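Local coordinates for conserved protein (Methanosarcina mazei, PDB 4DPO) that is of unknown function but belongs to the antibiotic biosynthesis monooxygenase family and may act as a small dimeric oxygenase, at residues V29-V34 with P71-M76. Numbering follows the deposited sequence.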
ATOM      1  N   VAL A  29       1.099   2.166  -4.679  1.00 43.88           N
ATOM      2  CA  VAL A  29      -0.274   1.984  -4.325  1.00 41.55           C
ATOM      3  C   VAL A  29      -0.997   2.617  -5.466  1.00 42.52           C
ATOM      4  O   VAL A  29      -0.842   3.811  -5.719  1.00 42.60           O
ATOM      5  CB  VAL A  29      -0.623   2.715  -3.043  1.00 40.31           C
ATOM      6  CG1 VAL A  29      -2.076   2.553  -2.752  1.00 37.45           C
ATOM      7  CG2 VAL A  29       0.178   2.186  -1.955  1.00 38.65           C
ATOM      8  N   ALA A  30      -1.776   1.822  -6.172  1.00 43.22           N
ATOM      9  CA  ALA A  30      -2.524   2.355  -7.290  1.00 45.39           C
ATOM     10  C   ALA A  30      -4.031   2.178  -7.123  1.00 46.63           C
ATOM     11  O   ALA A  30      -4.577   1.168  -7.517  1.00 45.70           O
ATOM     12  CB  ALA A  30      -2.025   1.753  -8.637  1.00 44.51           C
ATOM     13  N   LYS A  31      -4.698   3.180  -6.557  1.00 48.90           N
ATOM     14  CA  LYS A  31      -6.104   3.001  -6.211  1.00 52.56           C
ATOM     15  C   LYS A  31      -7.114   3.333  -7.331  1.00 54.50           C
ATOM     16  O   LYS A  31      -7.146   4.440  -7.863  1.00 55.61           O
ATOM     17  CB  LYS A  31      -6.389   3.786  -4.947  1.00 53.04           C
ATOM     18  CG  LYS A  31      -7.832   3.919  -4.566  1.00 54.51           C
ATOM     19  CD  LYS A  31      -7.803   4.362  -3.149  1.00 58.48           C
ATOM     20  CE  LYS A  31      -8.929   5.288  -2.811  1.00 60.73           C
ATOM     21  NZ  LYS A  31      -8.436   6.042  -1.609  1.00 63.37           N
ATOM     22  N   ASN A  32      -7.922   2.371  -7.705  1.00 56.11           N
ATOM     23  CA  ASN A  32      -8.873   2.616  -8.757  1.00 58.88           C
ATOM     24  C   ASN A  32     -10.309   2.698  -8.251  1.00 61.31           C
ATOM     25  O   ASN A  32     -10.707   1.962  -7.303  1.00 61.97           O
ATOM     26  CB  ASN A  32      -8.807   1.471  -9.732  1.00 59.06           C
ATOM     27  CG  ASN A  32      -7.493   1.387 -10.399  1.00 59.14           C
ATOM     28  OD1 ASN A  32      -6.645   0.519 -10.098  1.00 57.07           O
ATOM     29  ND2 ASN A  32      -7.290   2.295 -11.325  1.00 59.25           N
ATOM     30  N   GLN A  33     -11.104   3.576  -8.870  1.00 62.87           N
ATOM     31  CA  GLN A  33     -12.552   3.500  -8.662  1.00 64.15           C
ATOM     32  C   GLN A  33     -13.243   3.058  -9.925  1.00 65.02           C
ATOM     33  O   GLN A  33     -13.083   3.661 -10.983  1.00 65.30           O
ATOM     34  CB  GLN A  33     -13.144   4.783  -8.147  1.00 63.38           C
ATOM     35  CG  GLN A  33     -14.582   4.574  -7.712  1.00 66.59           C
ATOM     36  CD  GLN A  33     -15.200   5.842  -7.215  1.00 70.19           C
ATOM     37  OE1 GLN A  33     -14.536   6.615  -6.536  1.00 75.34           O
ATOM     38  NE2 GLN A  33     -16.462   6.091  -7.562  1.00 71.76           N
ATOM     39  N   VAL A  34     -14.010   1.994  -9.799  1.00 66.69           N
ATOM     40  CA  VAL A  34     -14.482   1.249 -10.962  1.00 68.58           C
ATOM     41  C   VAL A  34     -16.008   1.452 -11.233  1.00 70.24           C
ATOM     42  O   VAL A  34     -16.822   1.644 -10.294  1.00 70.85           O
ATOM     43  CB  VAL A  34     -14.002  -0.271 -10.870  1.00 68.15           C
ATOM     44  CG1 VAL A  34     -14.477  -1.088 -12.039  1.00 68.19           C
ATOM     45  CG2 VAL A  34     -12.476  -0.339 -10.825  1.00 66.19           C
ATOM     46  N   PRO A  71     -16.786  -2.312  -2.651  1.00 69.55           N
ATOM     47  CA  PRO A  71     -16.448  -3.353  -3.681  1.00 68.97           C
ATOM     48  C   PRO A  71     -15.885  -2.838  -5.008  1.00 68.41           C
ATOM     49  O   PRO A  71     -15.404  -3.639  -5.846  1.00 67.88           O
ATOM     50  CB  PRO A  71     -17.783  -4.081  -3.950  1.00 68.86           C
ATOM     51  CG  PRO A  71     -18.840  -3.381  -3.083  1.00 69.96           C
ATOM     52  CD  PRO A  71     -18.227  -2.233  -2.322  1.00 69.00           C
ATOM     53  N   GLU A  72     -16.005  -1.522  -5.200  1.00 67.69           N
ATOM     54  CA  GLU A  72     -15.658  -0.853  -6.436  1.00 67.28           C
ATOM     55  C   GLU A  72     -14.352  -0.086  -6.339  1.00 65.87           C
ATOM     56  O   GLU A  72     -13.837   0.386  -7.356  1.00 65.76           O
ATOM     57  CB  GLU A  72     -16.754   0.117  -6.823  1.00 68.12           C
ATOM     58  CG  GLU A  72     -17.792  -0.554  -7.712  1.00 73.98           C
ATOM     59  CD  GLU A  72     -18.941  -1.155  -6.903  1.00 80.88           C
ATOM     60  OE1 GLU A  72     -19.472  -0.398  -6.035  1.00 84.30           O
ATOM     61  OE2 GLU A  72     -19.299  -2.353  -7.131  1.00 80.83           O
ATOM     62  N   ILE A  73     -13.860   0.087  -5.113  1.00 63.49           N
ATOM     63  CA  ILE A  73     -12.549   0.610  -4.891  1.00 61.37           C
ATOM     64  C   ILE A  73     -11.618  -0.578  -5.009  1.00 59.98           C
ATOM     65  O   ILE A  73     -11.584  -1.398  -4.118  1.00 59.64           O
ATOM     66  CB  ILE A  73     -12.456   1.152  -3.470  1.00 61.99           C
ATOM     67  CG1 ILE A  73     -13.556   2.206  -3.219  1.00 61.48           C
ATOM     68  CG2 ILE A  73     -11.014   1.643  -3.171  1.00 60.80           C
ATOM     69  CD1 ILE A  73     -13.344   3.606  -3.892  1.00 60.66           C
ATOM     70  N   LEU A  74     -10.873  -0.665  -6.101  1.00 58.18           N
ATOM     71  CA  LEU A  74      -9.928  -1.752  -6.357  1.00 56.72           C
ATOM     72  C   LEU A  74      -8.421  -1.300  -6.531  1.00 56.33           C
ATOM     73  O   LEU A  74      -8.025  -0.735  -7.585  1.00 56.52           O
ATOM     74  CB  LEU A  74     -10.364  -2.517  -7.589  1.00 56.30           C
ATOM     75  CG  LEU A  74     -11.297  -3.746  -7.574  1.00 57.91           C
ATOM     76  CD1 LEU A  74     -11.363  -4.453  -6.263  1.00 53.63           C
ATOM     77  CD2 LEU A  74     -12.696  -3.425  -8.093  1.00 57.51           C
ATOM     78  N   THR A  75      -7.575  -1.575  -5.531  1.00 54.03           N
ATOM     79  CA  THR A  75      -6.250  -0.982  -5.517  1.00 52.09           C
ATOM     80  C   THR A  75      -5.200  -1.950  -6.045  1.00 52.01           C
ATOM     81  O   THR A  75      -5.356  -3.148  -5.915  1.00 53.08           O
ATOM     82  CB  THR A  75      -5.975  -0.450  -4.132  1.00 52.14           C
ATOM     83  OG1 THR A  75      -6.982   0.545  -3.816  1.00 50.70           O
ATOM     84  CG2 THR A  75      -4.581   0.173  -4.020  1.00 50.16           C
HETATM   85  N   MSE A  76      -4.185  -1.451  -6.740  1.00 50.97           N
HETATM   86  CA  MSE A  76      -3.038  -2.259  -7.124  1.00 50.11           C
HETATM   87  C   MSE A  76      -1.898  -2.089  -6.105  1.00 49.80           C
HETATM   88  O   MSE A  76      -1.526  -0.966  -5.753  1.00 49.24           O
HETATM   89  CB  MSE A  76      -2.524  -1.838  -8.479  1.00 50.37           C
HETATM   90  CG  MSE A  76      -2.638  -2.875  -9.543  1.00 52.26           C
HETATM   91 SE   MSE A  76      -4.416  -2.553 -10.352  0.50 60.10          SE
HETATM   92  CE  MSE A  76      -5.479  -1.829  -8.897  1.00 54.90           C
TER
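A30 and M76 pair through two backbone hydrogen bonds where strand 26-33 runs antiparallel to strand 73-80, the two central strands of the four-stranded antiparallel sheet in this ferredoxin-like alpha+beta fold of the antibiotic biosynthesis monooxygenase family. A30 N reaches M76 O at 2.8 Å. N32 and L74 form the next hydrogen-bonded pair, with L74 N to N32 O at 2.9 Å; its return bond runs from N32 N to L74 O at 3.1 Å. V34 N adds a further bond to E72 O, carrying the ladder to the corner the chain turns at 71-72.

On the face carrying A30, N32, L74 and M76, A30 CB lies 3.6 Å from M76 CB; at the end of the strand, V34 CG2 meets L74 CD2 at 4.1 Å. Helix 39-54 packs on this region through F42, which touches L74 and N32, M43, which also covers L74, and V39, which lies against V34. The other face carries K31, Q33, I73 and T75 and, at K31 and T75, looks toward the second subunit. I73 CD1 touches Q33 CG at 4.1 Å. K31 CG stands anti to its own nitrogen (chi1 170°), which lays the start of the lysine chain over T75; the amine has a long, weak ion pair with E111 of the second subunit. T75 turns its two branches to different partners: OG1 packs against K31 CB and shares a hydrogen bond with Y115 OH of the second subunit, whereas CG2, anti to the T75 nitrogen, meets V29 CG1 at 3.7 Å.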